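Local coordinates for SusD-like carbohydrate binding protein BF1063 (Bacteroides fragilis NCTC 9343, PDB 3I4G) that probably binds carbohydrate at the bacterial outer membrane, as SusD-like lipoproteins do in glycan uptake, at residues A[279-284]-A[448-453]; A[285-290]-A[321-326]; A[26-31]-A[126-131]. All coordinates share one frame; numbering follows the deposited sequence. Where two conformers were deposited one is given.

Contact 1: residues A[279-284]-A[448-453]; sequences SLVNPA and LAMEGI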
loop_
_atom_site.group_PDB
_atom_site.type_symbol
_atom_site.label_atom_id
_atom_site.label_comp_id
_atom_site.label_asym_id
_atom_site.label_seq_id
_atom_site.Cartn_x
_atom_site.Cartn_y
_atom_site.Cartn_z
ATOM N N SER A 279 -0.346 -16.856 -8.472
ATOM C CA SER A 279 0.618 -15.902 -9.054
ATOM C C SER A 279 -0.022 -14.623 -9.542
ATOM O O SER A 279 0.346 -14.095 -10.582
ATOM C CB SER A 279 1.418 -16.542 -10.206
ATOM O OG SER A 279 2.087 -17.730 -9.785
ATOM N N LEU A 280 -0.970 -14.068 -8.798
ATOM C CA LEU A 280 -1.641 -12.837 -9.285
ATOM C C LEU A 280 -0.743 -11.602 -9.217
ATOM O O LEU A 280 -0.836 -10.737 -10.068
ATOM C CB LEU A 280 -2.947 -12.604 -8.525
ATOM C CG LEU A 280 -3.794 -11.423 -9.023
ATOM C CD1 LEU A 280 -4.101 -11.536 -10.504
ATOM C CD2 LEU A 280 -5.094 -11.264 -8.237
ATOM N N VAL A 281 0.094 -11.501 -8.171
ATOM C CA VAL A 281 0.978 -10.331 -7.910
ATOM C C VAL A 281 2.332 -10.495 -8.578
ATOM O O VAL A 281 3.059 -11.402 -8.245
ATOM C CB VAL A 281 1.168 -10.114 -6.397
ATOM C CG1 VAL A 281 2.036 -8.886 -6.165
ATOM C CG2 VAL A 281 -0.178 -9.999 -5.726
ATOM N N ASN A 282 2.662 -9.660 -9.584
ATOM C CA ASN A 282 3.881 -9.817 -10.390
ATOM C C ASN A 282 4.760 -8.552 -10.440
ATOM O O ASN A 282 4.476 -7.622 -11.204
ATOM C CB ASN A 282 3.486 -10.174 -11.846
ATOM C CG ASN A 282 2.627 -11.428 -12.027
ATOM O OD1 ASN A 282 2.074 -11.608 -13.104
ATOM N ND2 ASN A 282 2.588 -12.342 -11.043
ATOM N N PRO A 283 5.819 -8.477 -9.621
ATOM C CA PRO A 283 6.726 -7.326 -9.699
ATOM C C PRO A 283 7.301 -7.144 -11.084
ATOM O O PRO A 283 7.486 -8.098 -11.814
ATOM C CB PRO A 283 7.814 -7.675 -8.673
ATOM C CG PRO A 283 7.127 -8.614 -7.695
ATOM C CD PRO A 283 6.180 -9.412 -8.559
ATOM N N ALA A 284 7.566 -5.901 -11.441
ATOM C CA ALA A 284 8.086 -5.537 -12.739
ATOM C C ALA A 284 9.572 -5.224 -12.747
ATOM O O ALA A 284 10.183 -4.903 -11.721
ATOM C CB ALA A 284 7.350 -4.296 -13.252
ATOM N N LEU A 448 9.288 0.924 0.763
ATOM C CA LEU A 448 7.879 0.558 0.812
ATOM C C LEU A 448 7.417 -0.265 -0.363
ATOM O O LEU A 448 6.216 -0.481 -0.514
ATOM C CB LEU A 448 7.030 1.836 0.888
ATOM C CG LEU A 448 7.316 2.773 2.047
ATOM C CD1 LEU A 448 6.505 4.081 1.874
ATOM C CD2 LEU A 448 7.028 2.116 3.399
ATOM N N ALA A 449 8.324 -0.802 -1.154
ATOM C CA ALA A 449 7.933 -1.545 -2.343
ATOM C C ALA A 449 7.015 -2.719 -2.035
ATOM O O ALA A 449 7.250 -3.516 -1.120
ATOM C CB ALA A 449 9.177 -2.021 -3.134
HETATM N N MSE A 450 5.965 -2.849 -2.848
HETATM C CA MSE A 450 4.964 -3.914 -2.808
HETATM C C MSE A 450 3.989 -3.774 -1.649
HETATM O O MSE A 450 3.223 -4.709 -1.418
HETATM C CB MSE A 450 5.590 -5.316 -2.803
HETATM C CG MSE A 450 6.533 -5.574 -3.972
HETATM SE SE MSE A 450 5.818 -5.243 -5.772
HETATM C CE MSE A 450 4.274 -6.402 -5.608
ATOM N N GLU A 451 3.930 -2.601 -0.990
ATOM C CA GLU A 451 3.042 -2.427 0.156
ATOM C C GLU A 451 1.800 -1.610 -0.180
ATOM O O GLU A 451 1.000 -1.332 0.703
ATOM C CB GLU A 451 3.784 -1.763 1.326
ATOM C CG GLU A 451 4.952 -2.637 1.791
ATOM C CD GLU A 451 5.755 -2.089 2.931
ATOM O OE1 GLU A 451 5.137 -1.601 3.911
ATOM O OE2 GLU A 451 7.010 -2.161 2.856
ATOM N N GLY A 452 1.585 -1.279 -1.437
ATOM C CA GLY A 452 0.357 -0.583 -1.848
ATOM C C GLY A 452 0.362 0.919 -1.701
ATOM O O GLY A 452 -0.708 1.544 -1.719
ATOM N N ILE A 453 1.547 1.540 -1.605
ATOM C CA ILE A 453 1.686 2.982 -1.421
ATOM C C ILE A 453 2.230 3.665 -2.679
ATOM O O ILE A 453 2.103 4.881 -2.841
ATOM C CB ILE A 453 2.570 3.245 -0.165
ATOM C CG1 ILE A 453 1.942 2.595 1.049
ATOM C CG2 ILE A 453 2.756 4.751 0.064
ATOM C CD1 ILE A 453 2.875 2.536 2.247
#
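Met450, present as selenomethionine, reaches across to Val281 and Pro283. The segment 448-453 begins with Leu448, which leaves helix 433-447 and opens a type II beta turn. Ala449 follows as the second residue of the turn. Met450 is the third and has a positive phi of 74°. Its backbone N donates a hydrogen bond to Glu57. Its side chain is bent at both chi2 and chi3, which brings the terminal methyl round to the other segment. CE meets Val281 CG1 tip to tip at 3.4 Å, closer than usual for two carbons. SE lies 4.1 Å from CG of Pro283, whose ring crosses the selenomethionine chain at about a right angle. This joins the link between helices 433-447 and 454-461 to strand 281-283. That strand pairs antiparallel with strand 63-65. Ala63 of the latter touches Met450, and Met362 of strand 360-362 also touches it. Glu451 closes the turn, with Glu451 N bonded to Leu448 O at 3.2 Å. Its carboxylate forms salt bridges through OE2 with Lys364 and Arg386.

Contact 2: residues A[285-290]-A[321-326]; sequences ADLYES and YTIYYN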
loop_
_atom_site.group_PDB
_atom_site.type_symbol
_atom_site.label_atom_id
_atom_site.label_comp_id
_atom_site.label_asym_id
_atom_site.label_seq_id
_atom_site.Cartn_x
_atom_site.Cartn_y
_atom_site.Cartn_z
ATOM N N ALA A 285 10.162 -5.260 -13.940
ATOM C CA ALA A 285 11.580 -4.924 -14.125
ATOM C C ALA A 285 11.930 -3.565 -13.551
ATOM O O ALA A 285 13.011 -3.410 -13.001
ATOM C CB ALA A 285 11.991 -4.970 -15.617
ATOM N N ASP A 286 11.087 -2.541 -13.720
ATOM C CA ASP A 286 11.486 -1.212 -13.262
ATOM C C ASP A 286 11.711 -1.180 -11.756
ATOM O O ASP A 286 12.558 -0.413 -11.277
ATOM C CB ASP A 286 10.462 -0.162 -13.677
ATOM C CG ASP A 286 10.978 1.228 -13.543
ATOM O OD1 ASP A 286 11.896 1.619 -14.297
ATOM O OD2 ASP A 286 10.430 1.949 -12.688
ATOM N N LEU A 287 10.959 -1.986 -10.991
ATOM C CA LEU A 287 11.249 -2.092 -9.543
ATOM C C LEU A 287 12.560 -2.875 -9.335
ATOM O O LEU A 287 13.433 -2.438 -8.577
ATOM C CB LEU A 287 10.110 -2.766 -8.795
ATOM C CG LEU A 287 10.399 -3.099 -7.331
ATOM C CD1 LEU A 287 10.819 -1.865 -6.495
ATOM C CD2 LEU A 287 9.191 -3.806 -6.671
ATOM N N TYR A 288 12.684 -4.044 -9.948
ATOM C CA TYR A 288 13.921 -4.796 -9.862
ATOM C C TYR A 288 15.170 -3.938 -10.099
ATOM O O TYR A 288 16.165 -4.065 -9.375
ATOM C CB TYR A 288 13.913 -5.999 -10.832
ATOM C CG TYR A 288 15.286 -6.577 -10.999
ATOM C CD1 TYR A 288 15.850 -7.326 -9.962
ATOM C CD2 TYR A 288 16.052 -6.355 -12.134
ATOM C CE1 TYR A 288 17.131 -7.823 -10.074
ATOM C CE2 TYR A 288 17.365 -6.865 -12.214
ATOM C CZ TYR A 288 17.861 -7.575 -11.154
ATOM O OH TYR A 288 19.160 -8.120 -11.193
ATOM N N GLU A 289 15.126 -3.070 -11.090
ATOM C CA GLU A 289 16.246 -2.225 -11.475
ATOM C C GLU A 289 16.502 -1.042 -10.543
ATOM O O GLU A 289 17.542 -0.404 -10.642
ATOM C CB GLU A 289 15.993 -1.678 -12.882
ATOM C CG GLU A 289 15.979 -2.752 -13.947
ATOM C CD GLU A 289 15.323 -2.336 -15.236
ATOM O OE1 GLU A 289 15.023 -1.130 -15.421
ATOM O OE2 GLU A 289 15.070 -3.227 -16.062
ATOM N N SER A 290 15.570 -0.769 -9.641
ATOM C CA SER A 290 15.668 0.417 -8.806
ATOM C C SER A 290 16.630 0.250 -7.617
ATOM O O SER A 290 17.246 1.226 -7.173
ATOM C CB SER A 290 14.247 0.826 -8.342
ATOM O OG SER A 290 14.317 2.125 -7.759
ATOM N N TYR A 321 14.642 -9.516 -0.068
ATOM C CA TYR A 321 13.583 -9.596 0.953
ATOM C C TYR A 321 12.180 -9.397 0.372
ATOM O O TYR A 321 11.216 -9.901 0.901
ATOM C CB TYR A 321 13.744 -8.553 2.054
ATOM C CG TYR A 321 15.013 -8.657 2.887
ATOM C CD1 TYR A 321 15.631 -9.858 3.109
ATOM C CD2 TYR A 321 15.527 -7.539 3.551
ATOM C CE1 TYR A 321 16.785 -9.954 3.906
ATOM C CE2 TYR A 321 16.672 -7.609 4.329
ATOM C CZ TYR A 321 17.293 -8.816 4.497
ATOM O OH TYR A 321 18.444 -8.944 5.278
ATOM N N THR A 322 12.092 -8.663 -0.723
ATOM C CA THR A 322 10.801 -8.231 -1.268
ATOM C C THR A 322 10.294 -9.021 -2.453
ATOM O O THR A 322 9.066 -9.252 -2.549
ATOM C CB THR A 322 10.891 -6.749 -1.616
ATOM O OG1 THR A 322 11.273 -6.027 -0.417
ATOM C CG2 THR A 322 9.567 -6.187 -2.099
ATOM N N ILE A 323 11.196 -9.450 -3.331
ATOM C CA ILE A 323 10.808 -10.156 -4.552
ATOM C C ILE A 323 11.649 -11.383 -4.757
ATOM O O ILE A 323 12.745 -11.496 -4.178
ATOM C CB ILE A 323 10.910 -9.201 -5.805
ATOM C CG1 ILE A 323 12.360 -8.801 -6.114
ATOM C CG2 ILE A 323 10.049 -7.977 -5.586
ATOM C CD1 ILE A 323 12.523 -7.944 -7.389
ATOM N N TYR A 324 11.167 -12.311 -5.586
ATOM C CA TYR A 324 11.985 -13.474 -5.996
ATOM C C TYR A 324 11.794 -13.673 -7.503
ATOM O O TYR A 324 10.990 -12.963 -8.158
ATOM C CB TYR A 324 11.756 -14.721 -5.115
ATOM C CG TYR A 324 10.379 -15.332 -5.109
ATOM C CD1 TYR A 324 9.420 -14.868 -4.231
ATOM C CD2 TYR A 324 10.074 -16.433 -5.886
ATOM C CE1 TYR A 324 8.185 -15.448 -4.145
ATOM C CE2 TYR A 324 8.823 -17.016 -5.827
ATOM C CZ TYR A 324 7.892 -16.512 -4.967
ATOM O OH TYR A 324 6.645 -17.097 -4.913
ATOM N N TYR A 325 12.573 -14.599 -8.054
ATOM C CA TYR A 325 12.805 -14.729 -9.492
ATOM C C TYR A 325 13.326 -16.129 -9.768
ATOM O O TYR A 325 13.591 -16.894 -8.832
ATOM C CB TYR A 325 13.825 -13.665 -9.948
ATOM C CG TYR A 325 14.951 -13.507 -8.943
ATOM C CD1 TYR A 325 15.997 -14.398 -8.925
ATOM C CD2 TYR A 325 14.949 -12.489 -8.000
ATOM C CE1 TYR A 325 16.980 -14.326 -7.977
ATOM C CE2 TYR A 325 15.983 -12.404 -7.037
ATOM C CZ TYR A 325 16.995 -13.320 -7.045
ATOM O OH TYR A 325 17.987 -13.250 -6.077
ATOM N N ASN A 326 13.482 -16.475 -11.029
ATOM C CA ASN A 326 13.957 -17.789 -11.422
ATOM C C ASN A 326 15.260 -18.125 -10.740
ATOM O O ASN A 326 16.203 -17.343 -10.785
ATOM C CB ASN A 326 14.133 -17.849 -12.943
ATOM C CG ASN A 326 14.389 -19.236 -13.440
ATOM O OD1 ASN A 326 13.749 -20.177 -12.959
ATOM N ND2 ASN A 326 15.263 -19.397 -14.441
#
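Ile323 puts its two branches against two neighbouring side chains of the helix 285-288. The longer branch, CG1 and CD1, goes to Tyr288. The shorter one, CG2, goes to Leu287. The split follows from the first torsion, 67°, which sets CG1 between the backbone N and the carbonyl carbon. The CD1 methyl of Ile323 comes to 4.2 Å from Tyr288 CB. It sits at the edge of the tyrosine ring, near the ring plane, and not over a face. Tyr288 holds CG anti to its backbone N (chi1 166°), and the ring leads away from the isoleucine, which meets only its CB end and near edge. Leu287 points toward the other segment. Its CD2 stops 4.4 Å from Ile323 CG2, also an ordinary van der Waals approach.

Ile323 is the first residue of strand 323-325, directly after helix 317-322. The strand pairs antiparallel with strand 360-362, and Phe360 of that strand also touches Ile323. Leu319 of helix 317-322 packs on Tyr288 and on Tyr325. The contact thus joins the short helix 285-288 to a helix-to-strand junction in the second half of the chain.

The three touching residues are all buried, and they meet through carbon alone. The hydroxyl of Tyr288 is bonded to Leu311 O, well away from Ile323, and takes no part in this contact. Packing of this kind has little directional demand. It depends on the fit in shape between the isoleucine methyls, the leucine branch and the tyrosine edge. The meeting is probably held by dispersion and by exclusion of water.

Contact 3: residues A[26-31]-A[126-131]; sequences LALTSL and RFLRAT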
loop_
_atom_site.group_PDB
_atom_site.type_symbol
_atom_site.label_atom_id
_atom_site.label_comp_id
_atom_site.label_asym_id
_atom_site.label_seq_id
_atom_site.Cartn_x
_atom_site.Cartn_y
_atom_site.Cartn_z
ATOM N N LEU A 26 -19.096 -3.706 20.365
ATOM C CA LEU A 26 -19.468 -4.597 19.293
ATOM C C LEU A 26 -19.654 -3.800 17.997
ATOM O O LEU A 26 -19.185 -4.190 16.934
ATOM C CB LEU A 26 -20.752 -5.318 19.676
ATOM C CG LEU A 26 -21.326 -6.286 18.649
ATOM C CD1 LEU A 26 -20.364 -7.442 18.420
ATOM C CD2 LEU A 26 -22.680 -6.770 19.130
ATOM N N ALA A 27 -20.351 -2.672 18.083
ATOM C CA ALA A 27 -20.515 -1.822 16.895
ATOM C C ALA A 27 -19.170 -1.320 16.372
ATOM O O ALA A 27 -18.919 -1.251 15.168
ATOM C CB ALA A 27 -21.463 -0.656 17.190
ATOM N N LEU A 28 -18.288 -0.941 17.286
ATOM C CA LEU A 28 -16.962 -0.486 16.882
ATOM C C LEU A 28 -16.158 -1.573 16.151
ATOM O O LEU A 28 -15.476 -1.291 15.184
ATOM C CB LEU A 28 -16.196 0.040 18.098
ATOM C CG LEU A 28 -14.780 0.552 17.836
ATOM C CD1 LEU A 28 -14.812 1.733 16.853
ATOM C CD2 LEU A 28 -14.111 0.925 19.156
ATOM N N THR A 29 -16.279 -2.826 16.577
ATOM C CA THR A 29 -15.601 -3.912 15.874
ATOM C C THR A 29 -16.069 -3.974 14.407
ATOM O O THR A 29 -15.277 -4.242 13.529
ATOM C CB THR A 29 -15.801 -5.296 16.551
ATOM O OG1 THR A 29 -17.144 -5.756 16.366
ATOM C CG2 THR A 29 -15.452 -5.223 18.036
ATOM N N SER A 30 -17.353 -3.710 14.166
ATOM C CA SER A 30 -17.866 -3.696 12.807
ATOM C C SER A 30 -17.307 -2.511 12.032
ATOM O O SER A 30 -16.996 -2.658 10.852
ATOM C CB SER A 30 -19.390 -3.656 12.784
ATOM O OG SER A 30 -19.825 -3.960 11.468
ATOM N N LEU A 31 -17.130 -1.362 12.680
ATOM C CA LEU A 31 -16.514 -0.211 12.005
ATOM C C LEU A 31 -15.090 -0.595 11.548
ATOM O O LEU A 31 -14.687 -0.226 10.460
ATOM C CB LEU A 31 -16.426 1.035 12.863
ATOM C CG LEU A 31 -17.764 1.606 13.375
ATOM C CD1 LEU A 31 -17.547 2.904 14.134
ATOM C CD2 LEU A 31 -18.725 1.826 12.229
ATOM N N ARG A 126 -14.114 8.381 14.559
ATOM C CA ARG A 126 -13.722 9.537 13.745
ATOM C C ARG A 126 -12.482 9.243 12.899
ATOM O O ARG A 126 -12.399 9.651 11.752
ATOM C CB ARG A 126 -13.511 10.785 14.611
ATOM C CG ARG A 126 -14.815 11.289 15.245
ATOM C CD ARG A 126 -14.542 12.430 16.188
ATOM N NE ARG A 126 -14.290 13.664 15.478
ATOM C CZ ARG A 126 -14.061 14.826 16.084
ATOM N NH1 ARG A 126 -13.960 14.888 17.402
ATOM N NH2 ARG A 126 -13.910 15.925 15.370
ATOM N N PHE A 127 -11.520 8.545 13.482
ATOM C CA PHE A 127 -10.335 8.148 12.726
ATOM C C PHE A 127 -10.727 7.305 11.540
ATOM O O PHE A 127 -10.325 7.569 10.418
ATOM C CB PHE A 127 -9.373 7.367 13.619
ATOM C CG PHE A 127 -8.288 6.646 12.849
ATOM C CD1 PHE A 127 -7.193 7.340 12.361
ATOM C CD2 PHE A 127 -8.375 5.285 12.616
ATOM C CE1 PHE A 127 -6.197 6.680 11.649
ATOM C CE2 PHE A 127 -7.363 4.636 11.905
ATOM C CZ PHE A 127 -6.281 5.349 11.421
ATOM N N LEU A 128 -11.523 6.275 11.783
ATOM C CA LEU A 128 -11.939 5.366 10.720
ATOM C C LEU A 128 -12.730 6.095 9.635
ATOM O O LEU A 128 -12.462 5.898 8.447
ATOM C CB LEU A 128 -12.735 4.193 11.291
ATOM C CG LEU A 128 -11.918 3.223 12.127
ATOM C CD1 LEU A 128 -12.834 2.259 12.872
ATOM C CD2 LEU A 128 -10.871 2.427 11.266
ATOM N N ARG A 129 -13.665 6.963 10.015
ATOM C CA ARG A 129 -14.422 7.711 9.029
ATOM C C ARG A 129 -13.504 8.610 8.211
ATOM O O ARG A 129 -13.614 8.700 6.972
ATOM C CB ARG A 129 -15.504 8.543 9.738
ATOM C CG ARG A 129 -16.293 9.422 8.777
ATOM C CD ARG A 129 -17.408 10.202 9.483
ATOM N NE ARG A 129 -16.899 11.170 10.438
ATOM C CZ ARG A 129 -17.671 12.024 11.108
ATOM N NH1 ARG A 129 -18.977 12.034 10.932
ATOM N NH2 ARG A 129 -17.126 12.883 11.938
ATOM N N ALA A 130 -12.594 9.293 8.880
ATOM C CA ALA A 130 -11.695 10.187 8.178
ATOM C C ALA A 130 -10.751 9.475 7.210
ATOM O O ALA A 130 -10.454 10.030 6.144
ATOM C CB ALA A 130 -10.897 11.033 9.149
ATOM N N THR A 131 -10.326 8.262 7.544
ATOM C CA THR A 131 -9.502 7.530 6.602
ATOM C C THR A 131 -10.262 7.287 5.305
ATOM O O THR A 131 -9.671 7.332 4.243
ATOM C CB THR A 131 -8.951 6.182 7.100
ATOM O OG1 THR A 131 -10.010 5.253 7.357
ATOM C CG2 THR A 131 -8.030 6.335 8.301
#
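Leu128 projects from helix 116-139 toward Leu31 and Leu28 on helix 21-33. Its CB points at the other helix but is still short of contact distance. CG comes next and lies anti to the carbonyl carbon, beside the backbone N (chi1 -69°). This carries the branch point outward, and CG too stops short of the partner segment. The two methyls then part. CD1 does the touching. It comes alongside the base of Leu31, with Leu128 CD1 3.8 Å from Leu31 CB and 3.9 Å from the carbonyl carbon Leu31 C. It therefore packs against the start of that side chain and the backbone behind it, not against the leucine tip. The same methyl also faces Leu28 one turn earlier, where CD1 of Leu28 is 4.5 Å from Leu128 CD1. CD2 diverges from CD1 and makes no contact with the segment 26-31. Trp48 touches the Leu128 side chain as well.

Behind Leu128 its carbonyl oxygen takes a hydrogen bond from the hydroxyl of Thr131, with OG1 of Thr131 2.8 Å from Leu128 O. The donor is tilted 24° from the carbonyl plane. Helix 86-109 adds Tyr101 and Phe105 beside Leu31, while Met121, Glu124 and Ala125 of helix 116-139 touch Leu28 or Leu31.

All three touching leucines are buried, and the contact is purely apolar. Leu28 and Leu31, three residues apart, present one face of helix 21-33 to Leu128. This is helix-on-helix packing of leucine side chains. It belongs to the helical N-terminal part of a SusD-like protein, a family placed in the TPR clan.

How the contacts relate
Along the chain contact 3 closes first, before contacts 1 and 2 open. Contact 2 falls wholly between the two segments of contact 1. Strand 281-283 is followed, after Ala284 at the N-cap, by helix 285-288, and the two centres are 10 Å apart. The contacts also touch: Pro283 CG packs on Ile323 CG2 at 3.7 Å, and Met450 CG on Thr322 CG2 at 3.6 Å. They form one apolar cluster that ties distant parts of the SusD-family region together. Contact 3 packs the N-terminal helices independently. Its centre lies about 27 Å from that of contact 1 and 36 Å from that of contact 2, across the chain's centre from the latter.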